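Local coordinates for prephenate dehydratase (Arthrobacter aurescens, PDB 3MWB), which probably catalyses the conversion of prephenate to 3-phenylpyruvate, with release of carbon dioxide and water, on the way to L-phenylalanine, at residues G16-A21 with N61-G66; T38-A43 with A55-E60; A86-T91 with T182-V187. All coordinates share one frame; numbering follows the deposited sequence.

Contact 1. Residues G16-A21 with N61-G66; sequences GTFTEA and NSVEGG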
# COMPACT_ATOMS: atom_id res chain seq x y z
N GLY A 16 11.60 -23.27 40.95
CA GLY A 16 11.28 -22.12 41.82
C GLY A 16 11.31 -20.75 41.17
O GLY A 16 11.02 -19.72 41.83
N THR A 17 11.65 -20.72 39.88
CA THR A 17 11.59 -19.48 39.09
C THR A 17 10.15 -19.08 38.81
O THR A 17 9.20 -19.84 39.04
CB THR A 17 12.31 -19.64 37.72
OG1 THR A 17 11.81 -20.82 37.07
CG2 THR A 17 13.83 -19.80 37.92
N PHE A 18 9.98 -17.86 38.28
CA PHE A 18 8.69 -17.43 37.76
C PHE A 18 8.21 -18.35 36.63
O PHE A 18 7.01 -18.62 36.51
CB PHE A 18 8.77 -15.97 37.30
CG PHE A 18 8.79 -15.01 38.44
CD1 PHE A 18 10.00 -14.73 39.11
CD2 PHE A 18 7.61 -14.43 38.90
CE1 PHE A 18 10.01 -13.85 40.21
CE2 PHE A 18 7.61 -13.56 39.99
CZ PHE A 18 8.82 -13.26 40.64
N THR A 19 9.14 -18.86 35.84
CA THR A 19 8.78 -19.83 34.79
C THR A 19 8.10 -21.08 35.35
O THR A 19 7.04 -21.47 34.86
CB THR A 19 9.99 -20.18 33.91
OG1 THR A 19 10.67 -18.97 33.53
CG2 THR A 19 9.54 -20.89 32.64
N GLU A 20 8.69 -21.71 36.36
CA GLU A 20 8.03 -22.88 36.96
C GLU A 20 6.64 -22.53 37.49
O GLU A 20 5.66 -23.23 37.20
CB GLU A 20 8.87 -23.52 38.07
CG GLU A 20 8.13 -24.67 38.73
CD GLU A 20 9.01 -25.66 39.46
OE1 GLU A 20 9.85 -25.26 40.30
OE2 GLU A 20 8.83 -26.87 39.20
N ALA A 21 6.56 -21.45 38.26
CA ALA A 21 5.28 -20.95 38.79
C ALA A 21 4.21 -20.88 37.71
O ALA A 21 3.07 -21.22 37.96
CB ALA A 21 5.47 -19.58 39.47
N ASN A 61 8.59 -10.13 28.78
CA ASN A 61 8.67 -9.55 30.12
C ASN A 61 9.05 -10.57 31.18
O ASN A 61 8.39 -10.66 32.23
CB ASN A 61 7.35 -8.87 30.52
CG ASN A 61 7.01 -7.66 29.65
OD1 ASN A 61 7.87 -7.10 28.97
ND2 ASN A 61 5.73 -7.26 29.67
N SER A 62 10.10 -11.35 30.89
CA SER A 62 10.57 -12.42 31.76
C SER A 62 11.49 -11.86 32.84
O SER A 62 12.49 -11.17 32.55
CB SER A 62 11.32 -13.46 30.95
OG SER A 62 11.91 -14.43 31.81
N VAL A 63 11.16 -12.19 34.09
CA VAL A 63 11.93 -11.75 35.24
C VAL A 63 13.26 -12.50 35.29
O VAL A 63 14.19 -12.08 35.98
CB VAL A 63 11.12 -11.97 36.53
CG1 VAL A 63 12.00 -11.96 37.75
CG2 VAL A 63 10.06 -10.92 36.64
N GLU A 64 13.34 -13.59 34.54
CA GLU A 64 14.44 -14.54 34.60
C GLU A 64 15.30 -14.50 33.33
O GLU A 64 16.27 -15.24 33.22
CB GLU A 64 13.88 -15.96 34.76
CG GLU A 64 12.89 -16.16 35.93
CD GLU A 64 13.52 -16.06 37.34
OE1 GLU A 64 14.75 -15.82 37.48
OE2 GLU A 64 12.76 -16.23 38.32
N GLY A 65 14.93 -13.64 32.39
CA GLY A 65 15.54 -13.68 31.06
C GLY A 65 14.93 -14.79 30.21
O GLY A 65 13.83 -15.27 30.49
N GLY A 66 15.63 -15.17 29.15
CA GLY A 66 15.12 -16.19 28.24
C GLY A 66 14.31 -15.75 27.02
O GLY A 66 14.12 -16.55 26.12
O HOH W 1 10.28 -15.93 33.40

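Contact 2. Residues T38-A43 with A55-E60; sequences TNVNTA and AMVPIE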
# COMPACT_ATOMS: atom_id res chain seq x y z
N THR A 38 18.39 -26.09 31.63
CA THR A 38 19.39 -25.03 31.73
C THR A 38 18.99 -23.78 30.95
O THR A 38 19.13 -22.66 31.44
CB THR A 38 20.75 -25.51 31.14
OG1 THR A 38 21.25 -26.62 31.90
CG2 THR A 38 21.76 -24.40 31.18
N ASN A 39 18.53 -23.98 29.71
CA ASN A 39 18.15 -22.85 28.86
C ASN A 39 16.96 -23.17 27.98
O ASN A 39 16.46 -24.30 27.96
CB ASN A 39 19.37 -22.32 28.06
CG ASN A 39 20.03 -23.38 27.21
OD1 ASN A 39 19.38 -24.27 26.68
ND2 ASN A 39 21.36 -23.29 27.08
N VAL A 40 16.46 -22.15 27.29
CA VAL A 40 15.35 -22.33 26.38
C VAL A 40 15.62 -23.38 25.30
O VAL A 40 14.73 -24.21 25.02
CB VAL A 40 14.86 -20.97 25.78
CG1 VAL A 40 14.08 -21.18 24.50
CG2 VAL A 40 14.02 -20.24 26.83
N ASN A 41 16.80 -23.37 24.68
CA ASN A 41 17.07 -24.34 23.63
C ASN A 41 16.99 -25.77 24.16
O ASN A 41 16.35 -26.60 23.54
CB ASN A 41 18.39 -24.11 22.89
CG ASN A 41 18.44 -24.91 21.57
OD1 ASN A 41 17.60 -24.70 20.67
ND2 ASN A 41 19.38 -25.85 21.47
N THR A 42 17.62 -26.02 25.30
CA THR A 42 17.59 -27.34 25.94
C THR A 42 16.16 -27.77 26.25
O THR A 42 15.82 -28.95 26.06
CB THR A 42 18.47 -27.37 27.21
OG1 THR A 42 19.83 -27.15 26.83
CG2 THR A 42 18.39 -28.73 27.90
N ALA A 43 15.33 -26.83 26.71
CA ALA A 43 13.91 -27.14 26.96
C ALA A 43 13.23 -27.62 25.69
O ALA A 43 12.51 -28.64 25.69
CB ALA A 43 13.16 -25.91 27.55
N ALA A 55 7.06 -27.73 26.20
CA ALA A 55 8.05 -26.95 26.92
C ALA A 55 7.46 -25.58 27.24
O ALA A 55 6.88 -24.96 26.37
CB ALA A 55 9.30 -26.78 26.07
N MSE A 56 7.59 -25.14 28.49
CA MSE A 56 7.08 -23.86 28.93
C MSE A 56 8.21 -22.82 28.96
O MSE A 56 9.13 -22.92 29.77
CB MSE A 56 6.43 -23.97 30.31
CG MSE A 56 5.74 -22.67 30.77
SE MSE A 56 4.13 -22.22 29.69
CE MSE A 56 2.79 -23.45 30.38
N VAL A 57 8.11 -21.84 28.07
CA VAL A 57 9.18 -20.86 27.91
C VAL A 57 8.62 -19.45 27.86
O VAL A 57 7.51 -19.25 27.38
CB VAL A 57 10.05 -21.17 26.65
CG1 VAL A 57 10.76 -22.53 26.81
CG2 VAL A 57 9.20 -21.15 25.36
N PRO A 58 9.40 -18.46 28.36
CA PRO A 58 8.89 -17.09 28.37
C PRO A 58 9.01 -16.46 26.98
O PRO A 58 9.92 -16.81 26.21
CB PRO A 58 9.83 -16.38 29.34
CG PRO A 58 11.15 -17.09 29.19
CD PRO A 58 10.82 -18.53 28.79
N ILE A 59 8.12 -15.53 26.68
CA ILE A 59 8.17 -14.84 25.39
C ILE A 59 8.05 -13.33 25.49
O ILE A 59 8.34 -12.63 24.53
CB ILE A 59 7.13 -15.39 24.36
CG1 ILE A 59 7.51 -14.90 22.94
CG2 ILE A 59 5.69 -15.03 24.80
CD1 ILE A 59 6.82 -15.56 21.75
N GLU A 60 7.64 -12.82 26.66
CA GLU A 60 7.63 -11.38 26.92
C GLU A 60 7.72 -11.07 28.43
O GLU A 60 7.02 -11.69 29.23
CB GLU A 60 6.39 -10.71 26.30
CG GLU A 60 6.30 -9.19 26.49
CD GLU A 60 7.01 -8.34 25.41
OE1 GLU A 60 7.49 -8.90 24.40
OE2 GLU A 60 7.07 -7.09 25.56

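Contact 3. Residues A86-T91 with T182-V187; sequences ALVPIT and TRFILV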
# COMPACT_ATOMS: atom_id res chain seq x y z
N ALA A 86 0.23 -18.22 28.40
CA ALA A 86 -0.12 -17.80 29.76
C ALA A 86 0.36 -16.38 30.04
O ALA A 86 1.47 -15.98 29.64
CB ALA A 86 0.46 -18.75 30.76
N LEU A 87 -0.47 -15.62 30.75
CA LEU A 87 -0.09 -14.29 31.18
C LEU A 87 -0.12 -14.31 32.70
O LEU A 87 -1.21 -14.30 33.29
CB LEU A 87 -1.07 -13.25 30.64
CG LEU A 87 -0.80 -12.72 29.24
CD1 LEU A 87 -2.04 -11.97 28.71
CD2 LEU A 87 0.43 -11.82 29.22
N VAL A 88 1.07 -14.37 33.31
CA VAL A 88 1.20 -14.57 34.75
C VAL A 88 1.64 -13.29 35.47
O VAL A 88 2.75 -12.84 35.26
CB VAL A 88 2.21 -15.71 35.07
CG1 VAL A 88 2.32 -15.93 36.59
CG2 VAL A 88 1.83 -17.01 34.34
N PRO A 89 0.76 -12.74 36.34
CA PRO A 89 1.07 -11.57 37.20
C PRO A 89 2.35 -11.79 38.03
O PRO A 89 2.56 -12.87 38.59
CB PRO A 89 -0.16 -11.46 38.12
CG PRO A 89 -1.28 -12.03 37.29
CD PRO A 89 -0.65 -13.16 36.49
N ILE A 90 3.21 -10.77 38.05
CA ILE A 90 4.49 -10.85 38.72
C ILE A 90 4.35 -10.23 40.11
O ILE A 90 3.91 -9.09 40.24
CB ILE A 90 5.60 -10.12 37.92
CG1 ILE A 90 5.79 -10.75 36.53
CG2 ILE A 90 6.93 -10.12 38.70
CD1 ILE A 90 6.52 -9.84 35.52
N THR A 91 4.72 -11.00 41.13
CA THR A 91 4.73 -10.55 42.51
C THR A 91 6.12 -10.85 43.08
O THR A 91 6.60 -11.98 42.95
CB THR A 91 3.64 -11.30 43.30
OG1 THR A 91 2.36 -10.96 42.77
CG2 THR A 91 3.67 -10.93 44.78
N THR A 182 4.28 -11.65 32.97
CA THR A 182 5.13 -12.32 32.00
C THR A 182 4.27 -13.15 31.06
O THR A 182 3.33 -13.83 31.50
CB THR A 182 6.18 -13.23 32.70
OG1 THR A 182 6.97 -12.43 33.59
CG2 THR A 182 7.12 -13.93 31.67
N ARG A 183 4.56 -13.07 29.77
CA ARG A 183 3.88 -13.90 28.81
C ARG A 183 4.75 -15.12 28.56
O ARG A 183 5.96 -15.00 28.31
CB ARG A 183 3.62 -13.13 27.53
CG ARG A 183 2.53 -13.74 26.66
CD ARG A 183 2.27 -12.90 25.42
NE ARG A 183 1.75 -13.82 24.43
CZ ARG A 183 2.34 -14.13 23.28
NH1 ARG A 183 3.44 -13.52 22.87
NH2 ARG A 183 1.75 -15.01 22.51
N PHE A 184 4.13 -16.29 28.69
CA PHE A 184 4.79 -17.56 28.41
C PHE A 184 4.07 -18.27 27.26
O PHE A 184 2.90 -18.01 27.00
CB PHE A 184 4.73 -18.48 29.65
CG PHE A 184 5.46 -17.94 30.86
CD1 PHE A 184 4.80 -17.09 31.77
CD2 PHE A 184 6.78 -18.32 31.12
CE1 PHE A 184 5.45 -16.61 32.91
CE2 PHE A 184 7.46 -17.84 32.24
CZ PHE A 184 6.79 -16.98 33.15
N ILE A 185 4.77 -19.20 26.61
CA ILE A 185 4.16 -20.07 25.62
C ILE A 185 4.50 -21.53 25.92
O ILE A 185 5.58 -21.84 26.43
CB ILE A 185 4.54 -19.70 24.14
CG1 ILE A 185 6.06 -19.57 23.98
CG2 ILE A 185 3.80 -18.43 23.71
CD1 ILE A 185 6.54 -19.44 22.54
N LEU A 186 3.55 -22.40 25.65
CA LEU A 186 3.75 -23.84 25.82
C LEU A 186 3.86 -24.44 24.43
O LEU A 186 2.95 -24.32 23.63
CB LEU A 186 2.56 -24.47 26.57
CG LEU A 186 2.65 -25.92 27.04
CD1 LEU A 186 3.72 -26.12 28.12
CD2 LEU A 186 1.27 -26.36 27.58
N VAL A 187 4.98 -25.07 24.14
CA VAL A 187 5.31 -25.44 22.79
C VAL A 187 5.43 -26.96 22.62
O VAL A 187 6.14 -27.59 23.39
CB VAL A 187 6.62 -24.75 22.37
CG1 VAL A 187 6.94 -25.08 20.94
CG2 VAL A 187 6.49 -23.22 22.57

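Contact 1. Residues G16-A21 with N61-G66
Glu64 OE2 is gripped by two donor groups: the backbone of Phe18, whose N lies 3.2 Å from OE2 in a nearly straight bond (167° at the hydrogen), and the hydroxyl of Thr137. The N-H meets OE2 on the anti side of the carboxylate. A bend at the second torsion (chi2 -69°) turns Glu64 back toward the opening turn of helix 18-23, where Phe18 N has no carbonyl of its own helix to bond; a carboxylate suits such an N-terminal end. The same oxygen lies at the edge of the Phe18 ring, in its plane and 3.2 Å from CD1, where the slightly positive ring hydrogens would welcome it; ring and carboxylate planes are 44° apart. Thr17 crosses Glu64 obliquely, its CB 3.5 Å from Glu64 OE2. As N-cap of the helix, Thr17 takes a weak capping bond from Glu20 N on OG1, which is also hydrogen-bonded to Pro14 O, and its methyl packs on the carboxylate.

Helix 18-23 and the loop 61-66 belong to the first lobe of a fold related to periplasmic binding proteins, whereas Thr137 starts a helix of the second, so this carboxylate links the two lobes. Next to the polar grip, Val63 packs CG1 at a slant on the ring of Phe18, 3.7 Å from CD1, and Phe92 touches both residues.

Ser62 and Thr19 meet through water. The water donates to Ser62 OG at 2.7 Å and lies 3.1 Å from Thr19 OG1. Ser62 OG also accepts from Glu64 N at 3.2 Å, forming an ST turn that ties down the backbone from which the glutamate side chain springs.

Contact 2. Residues T38-A43 with A55-E60
Val40 points its CB from the first turn of helix 40-48 toward strand 54-60, and the branch that does the touching is CG2, set anti to the carbonyl carbon. CG2, one of the two tips of the side chain, lies 4.0 Å from Val57 CG1 and 4.1 Å from Pro58 CD, so one methyl sits over two neighbouring strand residues. The two valine side chains cross at about a right angle. The Val40 side chain also touches Ala69 and Thr70 of helix 67-73, which makes a compact, branched apolar group a good fit.

One turn on, Ala43 takes the closer approach of the helix: its CB is 4.2 Å from Ala55 CB and equally far from Val57 CG1, while Ala43 O comes within 3.7 Å of Ala55 CB. Two alanines allow this nearness. The arrangement is a beta-alpha-beta crossover: strand 33-37 leads through helix 40-48 into the parallel strand 54-60, with strand 8-12 lying between them in the sheet. Strand alternation turns Ala55 and Val57 to the helix and selenomethionine Met56 to the other face, against Phe184 and Leu186.

Asn39 caps the helix. Its OD1 accepts from Thr42 N at 2.8 Å, nearly along the C=O axis (171°), and from Thr42 OG1 at 2.9 Å, a donor lying above the amide plane. Outside this turn, Ala116 of a second subunit packs on Asn39 and Arg119 of that subunit on Asn41.

Contact 3. Residues A86-T91 with T182-V187
Phe184 and Val88 meet because both first torsions send the touching branch anti to the carbonyl carbon: chi1 of -63° places the phenylalanine ring, and Val88 CG2 takes the equivalent position. CG2 then lies 3.9 Å from Phe184 CE1, while one ring face is roofed by Thr182 CG2, offset toward the rim. Ala86, on the same side of the sheet, is small enough to leave room for the ring.

On the opposite face of the sheet, Leu87 CD2 rests 3.8 Å from Arg183 CG, using the apolar stem of an extended arginine whose NE pairs with Glu85. Thr182 OG1, hydrogen-bonded to Asn61 O, is covered by Ile90 CD1 at 3.3 Å, and the Ile90 side chain also packs on Phe18 of helix 18-23. Shortened to an alanine, Ile90 would probably leave that hydroxyl without its apolar cover and open a gap beside Phe18.

Four backbone bonds join the strands, among them Phe184 N to Ala86 O at 2.8 Å and Val88 N to Thr182 O at 2.9 Å. Strand 81-89 is one of the two edge strands, within this chain, of the first lobe's mixed sheet, paired antiparallel with a strand bearing the Thr-Arg-Phe signature of prephenate dehydratases.

How the contacts relate
Strand 54-60 of contact 2 and strand 181-188 of contact 3 are neighbours in one sheet, with a probable hydrogen bond from Ile59 N to Arg183 O at 2.8 Å. In contact 1, loop 61-66 continues from the end of strand 54-60 while helix 18-23 packs on the sheet: Thr19 CA lies 3.5 Å from Phe184 CE2. The side chain of Phe18 is about 10 Å from that of Ala161, part of a magnesium site seen for this protein but not occupied in this chain. The Arg183 side chain, in turn, is about 10 Å from a bound phenylalanine, probably the feedback inhibitor. The Thr-Arg-Phe strand and Glu64 probably lie near the interlobe cleft, where relatives bind prephenate.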